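Local coordinates for dTDP-4-dehydrorhamnose 3,5-epimerase (Sulfolobus tokodaii, PDB 2B9U), which probably catalyses the epimerization at C3' and C5' of a dTDP-4-keto-6-deoxy sugar, a step in making dTDP-L-rhamnose, at residues R58-Q63 against R143-S148; R79-A84 against Y97-L102; T47-S52 against I127-I132. One frame throughout, in Å; residues are numbered along the deposited sequence.

Interaction 1 of 3, residues R58-Q63 against R143-S148; sequences RGLHYQ and RCISYS
Tyr62 and Arg143 form an antiparallel hydrogen-bonded pair, His61 and Cys144 the non-hydrogen-bonded pair beside it, and beyond it Leu60 and Ile145 still exchange two backbone hydrogen bonds, although strand 142-144 has ended. Tyr62 carries much of the side-chain contact. Its CG sits between the backbone N and the carbonyl carbon (chi1 52°), which folds the ring back across the neighbouring strand. CB of Arg143 then lies over one ring face, 3.5 Å from CE2 of Tyr62, while the arginine chain bends at chi2 and carries its guanidinium away. Farther out, CG2 of Ile145 meets the phenol oxygen OH of Tyr62 at 3.6 Å; that hydroxyl has its polar partner in the carbonyl of Glu173. The other branch of Ile145 turns to Leu60, the two CD1 methyls lying 3.8 Å apart, and both side chains also pack on Ala117 and Val85. On the opposite face of the sheet, CB of Cys144 touches the edge of the His61 ring at CD2, 3.8 Å away. Gly59 CA lies over a face of that imidazole, and a cis peptide bond links Gly59 to Leu60. Where direct pairing ends, a water bridges the chains, donating to Gly59 O at 2.7 Å and accepting from Tyr147 N at 2.9 Å. Backbone hydrogen bonds and apolar packing thus join the two segments, while the Cys144-Cys166 disulfide and the His61-Asp163 hydrogen bond tie both of them to the C-terminal part of the chain.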
ATOM      1  N   ARG A  58      18.128   6.171   1.659  1.00 24.47           N
ATOM      2  CA  ARG A  58      17.358   7.047   0.797  1.00 24.31           C
ATOM      3  C   ARG A  58      16.925   8.225   1.660  1.00 24.85           C
ATOM      4  O   ARG A  58      16.376   8.014   2.738  1.00 24.66           O
ATOM      5  CB  ARG A  58      16.109   6.342   0.254  1.00 24.02           C
ATOM      6  CG  ARG A  58      16.396   5.158  -0.655  1.00 24.24           C
ATOM      7  CD  ARG A  58      15.109   4.449  -1.068  1.00 22.46           C
ATOM      8  NE  ARG A  58      15.374   3.160  -1.694  1.00 20.85           N
ATOM      9  CZ  ARG A  58      15.384   2.935  -3.008  1.00 20.88           C
ATOM     10  NH1 ARG A  58      15.142   3.921  -3.861  1.00 21.89           N
ATOM     11  NH2 ARG A  58      15.623   1.716  -3.465  1.00 19.04           N
ATOM     12  N   GLY A  59      17.170   9.448   1.188  1.00 24.42           N
ATOM     13  CA  GLY A  59      16.746  10.654   1.906  1.00 25.33           C
ATOM     14  C   GLY A  59      17.779  11.775   1.852  1.00 25.91           C
ATOM     15  O   GLY A  59      18.818  11.628   1.220  1.00 25.81           O
ATOM     16  N   LEU A  60      17.516  12.892   2.527  1.00 26.37           N
ATOM     17  CA  LEU A  60      16.294  13.102   3.307  1.00 26.95           C
ATOM     18  C   LEU A  60      15.397  14.057   2.506  1.00 27.58           C
ATOM     19  O   LEU A  60      15.726  15.237   2.333  1.00 27.87           O
ATOM     20  CB  LEU A  60      16.633  13.661   4.701  1.00 26.69           C
ATOM     21  CG  LEU A  60      17.784  13.015   5.495  1.00 26.21           C
ATOM     22  CD1 LEU A  60      18.084  13.748   6.816  1.00 26.49           C
ATOM     23  CD2 LEU A  60      17.505  11.560   5.771  1.00 25.00           C
ATOM     24  N   HIS A  61      14.287  13.531   1.996  1.00 27.76           N
ATOM     25  CA  HIS A  61      13.490  14.225   0.988  1.00 28.07           C
ATOM     26  C   HIS A  61      12.261  14.933   1.517  1.00 28.88           C
ATOM     27  O   HIS A  61      11.616  14.469   2.460  1.00 28.58           O
ATOM     28  CB  HIS A  61      13.027  13.249  -0.084  1.00 28.00           C
ATOM     29  CG  HIS A  61      14.129  12.461  -0.710  1.00 28.29           C
ATOM     30  ND1 HIS A  61      14.037  11.105  -0.929  1.00 28.91           N
ATOM     31  CD2 HIS A  61      15.345  12.835  -1.168  1.00 29.87           C
ATOM     32  CE1 HIS A  61      15.147  10.679  -1.503  1.00 30.44           C
ATOM     33  NE2 HIS A  61      15.955  11.709  -1.665  1.00 30.21           N
ATOM     34  N   TYR A  62      11.946  16.058   0.879  1.00 29.95           N
ATOM     35  CA  TYR A  62      10.697  16.795   1.093  1.00 31.19           C
ATOM     36  C   TYR A  62      10.342  17.593  -0.176  1.00 31.88           C
ATOM     37  O   TYR A  62      11.215  17.911  -0.983  1.00 32.21           O
ATOM     38  CB  TYR A  62      10.794  17.726   2.319  1.00 31.20           C
ATOM     39  CG  TYR A  62      11.994  18.650   2.317  1.00 31.94           C
ATOM     40  CD1 TYR A  62      13.266  18.173   2.635  1.00 32.61           C
ATOM     41  CD2 TYR A  62      11.862  20.002   1.997  1.00 34.30           C
ATOM     42  CE1 TYR A  62      14.371  19.008   2.632  1.00 32.50           C
ATOM     43  CE2 TYR A  62      12.976  20.851   1.992  1.00 33.76           C
ATOM     44  CZ  TYR A  62      14.221  20.330   2.318  1.00 33.67           C
ATOM     45  OH  TYR A  62      15.331  21.134   2.317  1.00 36.88           O
ATOM     46  N   GLN A  63       9.059  17.886  -0.354  1.00 32.56           N
ATOM     47  CA  GLN A  63       8.623  18.811  -1.388  1.00 33.32           C
ATOM     48  C   GLN A  63       8.244  20.139  -0.740  1.00 34.03           C
ATOM     49  O   GLN A  63       7.534  20.165   0.260  1.00 33.51           O
ATOM     50  CB  GLN A  63       7.467  18.227  -2.206  1.00 32.91           C
ATOM     51  CG  GLN A  63       7.924  17.589  -3.525  1.00 32.87           C
ATOM     52  CD  GLN A  63       6.856  16.793  -4.267  1.00 33.40           C
ATOM     53  OE1 GLN A  63       7.192  15.887  -5.039  1.00 34.44           O
ATOM     54  NE2 GLN A  63       5.576  17.111  -4.041  1.00 30.51           N
ATOM     55  N   ARG A 143      13.180  18.939  -2.848  1.00 38.95           N
ATOM     56  CA  ARG A 143      14.378  19.399  -2.141  1.00 38.02           C
ATOM     57  C   ARG A 143      14.865  18.288  -1.189  1.00 37.49           C
ATOM     58  O   ARG A 143      14.101  17.390  -0.826  1.00 36.49           O
ATOM     59  CB  ARG A 143      14.087  20.678  -1.335  1.00 38.30           C
ATOM     60  CG  ARG A 143      13.783  21.958  -2.151  1.00 40.75           C
ATOM     61  CD  ARG A 143      14.958  22.377  -3.066  1.00 45.69           C
ATOM     62  NE  ARG A 143      14.824  23.745  -3.581  1.00 48.17           N
ATOM     63  CZ  ARG A 143      14.022  24.105  -4.587  1.00 51.10           C
ATOM     64  NH1 ARG A 143      13.257  23.208  -5.214  1.00 51.19           N
ATOM     65  NH2 ARG A 143      13.979  25.380  -4.968  1.00 52.14           N
ATOM     66  N   CYS A 144      16.133  18.359  -0.788  1.00 36.16           N
ATOM     67  CA  CYS A 144      16.663  17.419   0.185  1.00 35.72           C
ATOM     68  C   CYS A 144      17.754  18.024   1.051  1.00 34.38           C
ATOM     69  O   CYS A 144      18.361  19.048   0.697  1.00 34.16           O
ATOM     70  CB  CYS A 144      17.174  16.139  -0.501  1.00 35.75           C
ATOM     71  SG  CYS A 144      18.437  16.430  -1.747  1.00 37.65           S
ATOM     72  N   ILE A 145      17.980  17.390   2.198  1.00 33.34           N
ATOM     73  CA  ILE A 145      19.136  17.674   3.044  1.00 32.16           C
ATOM     74  C   ILE A 145      19.930  16.382   3.182  1.00 31.74           C
ATOM     75  O   ILE A 145      19.363  15.298   3.072  1.00 31.80           O
ATOM     76  CB  ILE A 145      18.740  18.268   4.422  1.00 32.48           C
ATOM     77  CG1 ILE A 145      17.888  17.278   5.234  1.00 32.26           C
ATOM     78  CG2 ILE A 145      17.987  19.604   4.228  1.00 31.50           C
ATOM     79  CD1 ILE A 145      17.876  17.526   6.724  1.00 31.55           C
ATOM     80  N   SER A 146      21.237  16.501   3.404  1.00 30.90           N
ATOM     81  CA  SER A 146      22.148  15.360   3.400  1.00 30.25           C
ATOM     82  C   SER A 146      21.819  14.292   4.446  1.00 30.11           C
ATOM     83  O   SER A 146      21.524  14.608   5.617  1.00 29.88           O
ATOM     84  CB  SER A 146      23.599  15.845   3.566  1.00 30.23           C
ATOM     85  OG  SER A 146      24.515  14.764   3.658  1.00 29.19           O
ATOM     86  N   TYR A 147      21.884  13.036   3.997  1.00 29.16           N
ATOM     87  CA  TYR A 147      21.804  11.837   4.836  1.00 28.74           C
ATOM     88  C   TYR A 147      22.812  11.900   6.003  1.00 28.18           C
ATOM     89  O   TYR A 147      22.572  11.333   7.062  1.00 27.97           O
ATOM     90  CB  TYR A 147      22.109  10.589   3.974  1.00 27.90           C
ATOM     91  CG  TYR A 147      23.600  10.417   3.815  1.00 29.13           C
ATOM     92  CD1 TYR A 147      24.313  11.225   2.929  1.00 29.04           C
ATOM     93  CD2 TYR A 147      24.315   9.517   4.616  1.00 30.26           C
ATOM     94  CE1 TYR A 147      25.697  11.120   2.806  1.00 31.84           C
ATOM     95  CE2 TYR A 147      25.712   9.406   4.507  1.00 31.27           C
ATOM     96  CZ  TYR A 147      26.391  10.226   3.596  1.00 31.76           C
ATOM     97  OH  TYR A 147      27.762  10.159   3.468  1.00 33.54           O
ATOM     98  N   SER A 148      23.959  12.548   5.772  1.00 28.16           N
ATOM     99  CA  SER A 148      25.053  12.642   6.753  1.00 27.94           C
ATOM    100  C   SER A 148      24.663  13.410   8.016  1.00 28.32           C
ATOM    101  O   SER A 148      25.419  13.448   8.990  1.00 28.24           O
ATOM    102  CB  SER A 148      26.282  13.301   6.135  1.00 27.52           C
ATOM    103  OG  SER A 148      26.034  14.650   5.763  1.00 26.86           O
TER
HETATM  104  O   HOH W   1      21.315  12.570   1.236  1.00 18.47           O

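Interaction 2 of 3, residues R79-A84 against Y97-L102; sequences RILDVA and YVKAEL
Arg79 to Ala84 and Tyr97 to Leu102 run antiparallel as the two arms of a beta hairpin, their axes 4.6 Å apart at closest, and Ile80-Leu102, Asp82-Ala100 and Ala84-Val98 are hydrogen-bonded pairs with both bonds made in each. Among the side chains, Arg79 and Glu101 make the salt bridge. The glutamate reaches out with CG trans to its backbone N (chi1 -164°) and an extended chain, whereas the arginine bends at chi3 to present the NE side of its guanidinium. Both NE and NH2 of Arg79 grip OE2 of Glu101, at 2.6 and 2.9 Å, and a weak bond of 3.2 Å joins NH2 to OE1. The acceptors lie close to the guanidinium plane, yet OE2 is met from above its carboxylate plane, the two flat groups being turned 47° apart. Asn103 ND2 adds another bond to OE2. With an alanine in place of Arg79, Glu101 would probably lose its countercharge and its carboxylate would be freer to turn. Along this same face, Val83 and Lys99 lie side by side, CG2 of the valine 4.0 Å from CG of the lysine. The reverse face is more apolar: CG1 of Ile80 rests 4.1 Å from CB of Leu102, and CD1 of Leu102 reaches across to CB of Asp82 at 3.9 Å. Asp82 is buried there among Ile73, Leu110 and Phe120, and its OD1 accepts from His118. One ion pair, Arg79-Glu101, thus probably balances its own charges on the side of Leu81 and Lys99, while the face of Ile80, Asp82 and Leu102, mostly buried, relies on hydrocarbon contact and one carboxylate bound by His118.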
ATOM      1  N   ARG A  79      13.270  -4.457   7.449  1.00 22.48           N
ATOM      2  CA  ARG A  79      13.506  -3.650   8.644  1.00 23.48           C
ATOM      3  C   ARG A  79      14.175  -2.379   8.178  1.00 23.31           C
ATOM      4  O   ARG A  79      15.199  -2.435   7.476  1.00 23.26           O
ATOM      5  CB  ARG A  79      14.504  -4.340   9.592  1.00 23.92           C
ATOM      6  CG  ARG A  79      14.051  -5.576  10.338  1.00 26.77           C
ATOM      7  CD  ARG A  79      15.202  -6.088  11.234  1.00 33.24           C
ATOM      8  NE  ARG A  79      15.583  -5.140  12.295  1.00 37.44           N
ATOM      9  CZ  ARG A  79      16.815  -4.979  12.794  1.00 37.90           C
ATOM     10  NH1 ARG A  79      17.852  -5.664  12.316  1.00 37.56           N
ATOM     11  NH2 ARG A  79      17.015  -4.087  13.766  1.00 38.10           N
ATOM     12  N   ILE A  80      13.620  -1.230   8.555  1.00 22.95           N
ATOM     13  CA  ILE A  80      14.284   0.040   8.259  1.00 22.96           C
ATOM     14  C   ILE A  80      14.431   0.890   9.529  1.00 23.12           C
ATOM     15  O   ILE A  80      13.650   0.745  10.466  1.00 23.43           O
ATOM     16  CB  ILE A  80      13.542   0.860   7.154  1.00 22.70           C
ATOM     17  CG1 ILE A  80      12.227   1.458   7.701  1.00 22.75           C
ATOM     18  CG2 ILE A  80      13.332   0.013   5.902  1.00 21.71           C
ATOM     19  CD1 ILE A  80      11.583   2.512   6.780  1.00 23.31           C
ATOM     20  N   LEU A  81      15.440   1.756   9.556  1.00 22.85           N
ATOM     21  CA  LEU A  81      15.496   2.808  10.556  1.00 23.22           C
ATOM     22  C   LEU A  81      14.993   4.041   9.842  1.00 23.40           C
ATOM     23  O   LEU A  81      15.670   4.581   8.987  1.00 23.50           O
ATOM     24  CB  LEU A  81      16.921   3.045  11.081  1.00 23.34           C
ATOM     25  CG  LEU A  81      17.072   4.208  12.093  1.00 23.24           C
ATOM     26  CD1 LEU A  81      16.232   3.963  13.359  1.00 21.48           C
ATOM     27  CD2 LEU A  81      18.548   4.441  12.443  1.00 23.49           C
ATOM     28  N   ASP A  82      13.795   4.465  10.202  1.00 23.78           N
ATOM     29  CA  ASP A  82      13.126   5.561   9.549  1.00 24.38           C
ATOM     30  C   ASP A  82      13.317   6.862  10.323  1.00 24.52           C
ATOM     31  O   ASP A  82      13.261   6.869  11.555  1.00 24.46           O
ATOM     32  CB  ASP A  82      11.646   5.247   9.446  1.00 24.79           C
ATOM     33  CG  ASP A  82      10.986   6.036   8.380  1.00 26.14           C
ATOM     34  OD1 ASP A  82      11.435   5.917   7.225  1.00 27.33           O
ATOM     35  OD2 ASP A  82      10.054   6.792   8.700  1.00 29.74           O
ATOM     36  N   VAL A  83      13.556   7.954   9.600  1.00 24.30           N
ATOM     37  CA  VAL A  83      13.873   9.237  10.232  1.00 24.30           C
ATOM     38  C   VAL A  83      13.052  10.369   9.605  1.00 24.83           C
ATOM     39  O   VAL A  83      12.818  10.376   8.389  1.00 24.40           O
ATOM     40  CB  VAL A  83      15.388   9.577  10.109  1.00 24.82           C
ATOM     41  CG1 VAL A  83      15.713  10.870  10.825  1.00 24.30           C
ATOM     42  CG2 VAL A  83      16.250   8.441  10.648  1.00 24.57           C
ATOM     43  N   ALA A  84      12.597  11.304  10.446  1.00 24.76           N
ATOM     44  CA  ALA A  84      11.934  12.537  10.009  1.00 24.95           C
ATOM     45  C   ALA A  84      12.631  13.715  10.661  1.00 25.75           C
ATOM     46  O   ALA A  84      12.800  13.716  11.870  1.00 25.45           O
ATOM     47  CB  ALA A  84      10.493  12.520  10.428  1.00 24.36           C
ATOM     48  N   TYR A  97      14.829  15.720  15.189  1.00 34.51           N
ATOM     49  CA  TYR A  97      14.409  14.576  14.392  1.00 34.70           C
ATOM     50  C   TYR A  97      13.815  13.455  15.215  1.00 34.38           C
ATOM     51  O   TYR A  97      14.121  13.306  16.410  1.00 34.72           O
ATOM     52  CB  TYR A  97      15.575  14.063  13.530  1.00 34.78           C
ATOM     53  CG  TYR A  97      16.767  13.577  14.326  1.00 36.34           C
ATOM     54  CD1 TYR A  97      16.781  12.300  14.883  1.00 37.74           C
ATOM     55  CD2 TYR A  97      17.886  14.394  14.520  1.00 36.99           C
ATOM     56  CE1 TYR A  97      17.864  11.854  15.621  1.00 39.03           C
ATOM     57  CE2 TYR A  97      18.975  13.948  15.260  1.00 38.34           C
ATOM     58  CZ  TYR A  97      18.957  12.670  15.799  1.00 38.67           C
ATOM     59  OH  TYR A  97      20.021  12.198  16.531  1.00 40.58           O
ATOM     60  N   VAL A  98      12.962  12.668  14.566  1.00 33.31           N
ATOM     61  CA  VAL A  98      12.404  11.457  15.151  1.00 32.63           C
ATOM     62  C   VAL A  98      12.982  10.247  14.406  1.00 32.34           C
ATOM     63  O   VAL A  98      13.099  10.259  13.174  1.00 31.39           O
ATOM     64  CB  VAL A  98      10.833  11.459  15.109  1.00 32.58           C
ATOM     65  CG1 VAL A  98      10.257  10.124  15.551  1.00 31.79           C
ATOM     66  CG2 VAL A  98      10.273  12.577  15.976  1.00 32.35           C
ATOM     67  N   LYS A  99      13.372   9.233  15.175  1.00 31.95           N
ATOM     68  CA  LYS A  99      13.832   7.945  14.654  1.00 31.78           C
ATOM     69  C   LYS A  99      12.854   6.879  15.113  1.00 31.26           C
ATOM     70  O   LYS A  99      12.330   6.943  16.235  1.00 32.05           O
ATOM     71  CB  LYS A  99      15.228   7.603  15.193  1.00 32.21           C
ATOM     72  CG  LYS A  99      16.338   8.481  14.686  1.00 31.79           C
ATOM     73  CD  LYS A  99      17.676   7.862  15.020  1.00 33.64           C
ATOM     74  CE  LYS A  99      18.828   8.698  14.538  1.00 34.22           C
ATOM     75  NZ  LYS A  99      20.142   8.070  14.910  1.00 34.72           N
ATOM     76  N   ALA A 100      12.580   5.923  14.231  1.00 30.12           N
ATOM     77  CA  ALA A 100      11.720   4.782  14.534  1.00 28.84           C
ATOM     78  C   ALA A 100      12.065   3.614  13.615  1.00 28.89           C
ATOM     79  O   ALA A 100      12.224   3.801  12.395  1.00 27.96           O
ATOM     80  CB  ALA A 100      10.235   5.148  14.376  1.00 28.64           C
ATOM     81  N   GLU A 101      12.193   2.428  14.210  1.00 27.97           N
ATOM     82  CA  GLU A 101      12.323   1.188  13.463  1.00 28.38           C
ATOM     83  C   GLU A 101      10.964   0.683  13.022  1.00 27.11           C
ATOM     84  O   GLU A 101      10.091   0.357  13.845  1.00 27.04           O
ATOM     85  CB  GLU A 101      13.059   0.096  14.253  1.00 28.58           C
ATOM     86  CG  GLU A 101      13.527  -1.046  13.323  1.00 32.01           C
ATOM     87  CD  GLU A 101      14.346  -2.110  14.028  1.00 34.71           C
ATOM     88  OE1 GLU A 101      15.087  -1.789  14.996  1.00 37.15           O
ATOM     89  OE2 GLU A 101      14.252  -3.278  13.601  1.00 36.66           O
ATOM     90  N   LEU A 102      10.784   0.646  11.706  1.00 25.92           N
ATOM     91  CA  LEU A 102       9.585   0.072  11.108  1.00 24.57           C
ATOM     92  C   LEU A 102      10.032  -1.189  10.416  1.00 23.88           C
ATOM     93  O   LEU A 102      11.079  -1.217   9.783  1.00 23.47           O
ATOM     94  CB  LEU A 102       8.937   1.070  10.124  1.00 24.13           C
ATOM     95  CG  LEU A 102       8.700   2.483  10.671  1.00 23.03           C
ATOM     96  CD1 LEU A 102       8.230   3.435   9.576  1.00 21.34           C
ATOM     97  CD2 LEU A 102       7.687   2.496  11.866  1.00 20.18           C
TER

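Interaction 3 of 3, residues T47-S52 against I127-I132; sequences TNMSFS and IVIYFI
Tyr130 and Ser50 are brought together by their first torsions: the tyrosine CG stands opposite its carbonyl carbon (chi1 -42°), laying the ring along the neighbouring strand, and the serine OG lies between N and carbonyl carbon (chi1 65°), turned to meet it. The pair belongs to a sheet of the jelly-roll-like flattened barrel of this cupin-clan epimerase, in which 47-52 and 127-132 are antiparallel neighbours. The ring of Tyr130 presents its edge to the adjacent strand, with Asn48 O and Ser50 N near its plane, while CG1 of Val128 lies over one face. CB of Asn48 packs 3.7 Å from CD1 of Tyr130, and ND2 of Asn48 approaches CD1 of Ile132 at 3.3 Å; OD1 of Asn48 is bound by Gln46. Asn48 is also near Tyr137, predicted to stack on the substrate's thymidine ring. The other face is largely hydrophobic, though OG1 of Thr47, buried beside CD1 of Phe131, has no polar partner in the model. SD of Met49 touches CG2 of Ile127 at 3.7 Å and CD1 of Ile129 at 4.0 Å, and CG2 of Thr47 meets CG2 of Ile129. Met49 and Phe51 pack there on Phe26 of the second subunit, with which residues 47-51 form a further antiparallel ladder, so the sheet runs on across the dimer interface. Back on the Tyr130 face, the two hydroxyls, Ser50 OG and Tyr130 OH, are hydrogen-bonded at 2.8 Å.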
ATOM      1  N   THR A  47       0.489   6.578  -3.901  1.00 23.61           N
ATOM      2  CA  THR A  47       1.205   5.524  -3.169  1.00 22.54           C
ATOM      3  C   THR A  47       2.444   5.110  -3.960  1.00 22.25           C
ATOM      4  O   THR A  47       2.373   4.819  -5.164  1.00 22.18           O
ATOM      5  CB  THR A  47       0.260   4.349  -2.812  1.00 22.78           C
ATOM      6  OG1 THR A  47      -0.773   4.845  -1.960  1.00 22.31           O
ATOM      7  CG2 THR A  47       0.981   3.205  -2.074  1.00 21.26           C
ATOM      8  N   ASN A  48       3.591   5.139  -3.300  1.00 21.50           N
ATOM      9  CA  ASN A  48       4.842   4.676  -3.905  1.00 21.15           C
ATOM     10  C   ASN A  48       5.347   3.406  -3.220  1.00 20.88           C
ATOM     11  O   ASN A  48       4.907   3.081  -2.115  1.00 20.50           O
ATOM     12  CB  ASN A  48       5.924   5.759  -3.808  1.00 21.00           C
ATOM     13  CG  ASN A  48       5.641   6.976  -4.691  1.00 22.78           C
ATOM     14  OD1 ASN A  48       4.835   6.917  -5.610  1.00 24.04           O
ATOM     15  ND2 ASN A  48       6.336   8.069  -4.427  1.00 22.98           N
ATOM     16  N   MET A  49       6.285   2.719  -3.877  1.00 21.38           N
ATOM     17  CA  MET A  49       6.959   1.557  -3.314  1.00 21.89           C
ATOM     18  C   MET A  49       8.417   1.518  -3.721  1.00 21.63           C
ATOM     19  O   MET A  49       8.768   1.804  -4.865  1.00 20.79           O
ATOM     20  CB  MET A  49       6.269   0.246  -3.734  1.00 22.35           C
ATOM     21  CG  MET A  49       6.870  -1.012  -3.069  1.00 23.95           C
ATOM     22  SD  MET A  49       5.993  -2.543  -3.433  1.00 29.37           S
ATOM     23  CE  MET A  49       7.158  -3.359  -4.503  1.00 30.37           C
ATOM     24  N   SER A  50       9.275   1.177  -2.763  1.00 21.58           N
ATOM     25  CA  SER A  50      10.682   0.940  -3.058  1.00 21.31           C
ATOM     26  C   SER A  50      11.115  -0.384  -2.485  1.00 22.15           C
ATOM     27  O   SER A  50      10.581  -0.831  -1.460  1.00 22.43           O
ATOM     28  CB  SER A  50      11.574   2.062  -2.523  1.00 21.52           C
ATOM     29  OG  SER A  50      11.563   2.123  -1.108  1.00 19.88           O
ATOM     30  N   PHE A  51      12.072  -1.015  -3.163  1.00 22.20           N
ATOM     31  CA  PHE A  51      12.795  -2.130  -2.602  1.00 22.42           C
ATOM     32  C   PHE A  51      14.243  -1.681  -2.398  1.00 22.33           C
ATOM     33  O   PHE A  51      14.867  -1.143  -3.303  1.00 22.18           O
ATOM     34  CB  PHE A  51      12.732  -3.349  -3.518  1.00 22.82           C
ATOM     35  CG  PHE A  51      13.729  -4.414  -3.159  1.00 24.57           C
ATOM     36  CD1 PHE A  51      13.587  -5.150  -1.968  1.00 24.31           C
ATOM     37  CD2 PHE A  51      14.820  -4.669  -3.982  1.00 22.72           C
ATOM     38  CE1 PHE A  51      14.518  -6.127  -1.617  1.00 25.33           C
ATOM     39  CE2 PHE A  51      15.746  -5.644  -3.637  1.00 24.24           C
ATOM     40  CZ  PHE A  51      15.593  -6.378  -2.452  1.00 23.32           C
ATOM     41  N   SER A  52      14.762  -1.886  -1.196  1.00 22.02           N
ATOM     42  CA  SER A  52      16.077  -1.408  -0.845  1.00 22.56           C
ATOM     43  C   SER A  52      16.888  -2.563  -0.284  1.00 23.69           C
ATOM     44  O   SER A  52      16.456  -3.233   0.647  1.00 23.65           O
ATOM     45  CB  SER A  52      15.974  -0.260   0.174  1.00 21.92           C
ATOM     46  OG  SER A  52      15.096   0.759  -0.313  1.00 22.86           O
ATOM     47  N   ILE A 127      11.091  -3.819   1.700  1.00 19.34           N
ATOM     48  CA  ILE A 127      10.045  -3.176   0.918  1.00 19.81           C
ATOM     49  C   ILE A 127       9.372  -2.122   1.768  1.00 20.10           C
ATOM     50  O   ILE A 127       8.793  -2.412   2.843  1.00 20.47           O
ATOM     51  CB  ILE A 127       8.983  -4.183   0.416  1.00 19.88           C
ATOM     52  CG1 ILE A 127       9.626  -5.216  -0.518  1.00 20.55           C
ATOM     53  CG2 ILE A 127       7.845  -3.459  -0.309  1.00 18.86           C
ATOM     54  CD1 ILE A 127       8.848  -6.508  -0.605  1.00 21.55           C
ATOM     55  N   VAL A 128       9.444  -0.898   1.269  1.00 19.21           N
ATOM     56  CA  VAL A 128       8.812   0.232   1.905  1.00 19.16           C
ATOM     57  C   VAL A 128       7.679   0.706   1.001  1.00 19.32           C
ATOM     58  O   VAL A 128       7.848   0.806  -0.225  1.00 19.78           O
ATOM     59  CB  VAL A 128       9.868   1.351   2.184  1.00 18.64           C
ATOM     60  CG1 VAL A 128       9.247   2.610   2.764  1.00 19.22           C
ATOM     61  CG2 VAL A 128      10.934   0.818   3.114  1.00 18.19           C
ATOM     62  N   ILE A 129       6.530   0.951   1.619  1.00 18.93           N
ATOM     63  CA  ILE A 129       5.369   1.580   0.992  1.00 19.50           C
ATOM     64  C   ILE A 129       5.235   2.984   1.549  1.00 19.18           C
ATOM     65  O   ILE A 129       5.324   3.202   2.765  1.00 18.35           O
ATOM     66  CB  ILE A 129       4.056   0.794   1.282  1.00 18.84           C
ATOM     67  CG1 ILE A 129       4.232  -0.688   0.950  1.00 22.11           C
ATOM     68  CG2 ILE A 129       2.845   1.425   0.548  1.00 20.07           C
ATOM     69  CD1 ILE A 129       3.856  -1.121  -0.423  1.00 22.71           C
ATOM     70  N   TYR A 130       5.032   3.945   0.653  1.00 19.27           N
ATOM     71  CA  TYR A 130       4.816   5.331   1.068  1.00 19.68           C
ATOM     72  C   TYR A 130       3.386   5.738   0.716  1.00 19.73           C
ATOM     73  O   TYR A 130       3.040   5.800  -0.474  1.00 20.19           O
ATOM     74  CB  TYR A 130       5.790   6.273   0.335  1.00 19.43           C
ATOM     75  CG  TYR A 130       7.243   5.837   0.176  1.00 19.64           C
ATOM     76  CD1 TYR A 130       7.599   4.745  -0.624  1.00 19.33           C
ATOM     77  CD2 TYR A 130       8.272   6.569   0.774  1.00 20.99           C
ATOM     78  CE1 TYR A 130       8.943   4.381  -0.799  1.00 19.44           C
ATOM     79  CE2 TYR A 130       9.621   6.217   0.604  1.00 21.64           C
ATOM     80  CZ  TYR A 130       9.944   5.119  -0.179  1.00 21.31           C
ATOM     81  OH  TYR A 130      11.266   4.773  -0.354  1.00 21.10           O
ATOM     82  N   PHE A 131       2.544   6.002   1.710  1.00 19.90           N
ATOM     83  CA  PHE A 131       1.230   6.565   1.423  1.00 20.92           C
ATOM     84  C   PHE A 131       1.372   8.071   1.489  1.00 21.87           C
ATOM     85  O   PHE A 131       1.741   8.621   2.540  1.00 22.14           O
ATOM     86  CB  PHE A 131       0.161   6.072   2.393  1.00 20.71           C
ATOM     87  CG  PHE A 131       0.056   4.580   2.471  1.00 20.85           C
ATOM     88  CD1 PHE A 131      -0.604   3.863   1.477  1.00 22.88           C
ATOM     89  CD2 PHE A 131       0.606   3.889   3.548  1.00 18.96           C
ATOM     90  CE1 PHE A 131      -0.705   2.467   1.558  1.00 22.54           C
ATOM     91  CE2 PHE A 131       0.520   2.505   3.633  1.00 20.12           C
ATOM     92  CZ  PHE A 131      -0.143   1.794   2.636  1.00 22.03           C
ATOM     93  N   ILE A 132       1.126   8.733   0.359  1.00 22.20           N
ATOM     94  CA  ILE A 132       1.455  10.166   0.211  1.00 23.03           C
ATOM     95  C   ILE A 132       0.187  11.009   0.230  1.00 23.76           C
ATOM     96  O   ILE A 132      -0.796  10.706  -0.473  1.00 24.64           O
ATOM     97  CB  ILE A 132       2.350  10.428  -1.055  1.00 23.06           C
ATOM     98  CG1 ILE A 132       3.721   9.793  -0.859  1.00 23.76           C
ATOM     99  CG2 ILE A 132       2.552  11.942  -1.361  1.00 22.55           C
ATOM    100  CD1 ILE A 132       4.410   9.438  -2.152  1.00 28.18           C
TER

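In the fold
All three contacts are antiparallel strand pairings, and their chemistry follows their place. Interactions 1 and 2 belong to one five-stranded sheet and join its outermost strands, 142-144 and 97-103, to the neighbours inside; both are partly buried, the first held by backbone bonds and apolar packing, with a disulfide leading from Cys144 to Cys166 outside it, the second with a salt bridge across the strands. Interaction 3 lies in the other sheet, is the buried one, and relies on apolar groups and paired hydroxyls beside the subunit interface. Along the chain, interaction 2 is nested inside the loops closed by the others, whereas interactions 1 and 3 cross. The sheets meet where Arg58 NE bonds to Ser52 OG and where Ile80 packs on Val128.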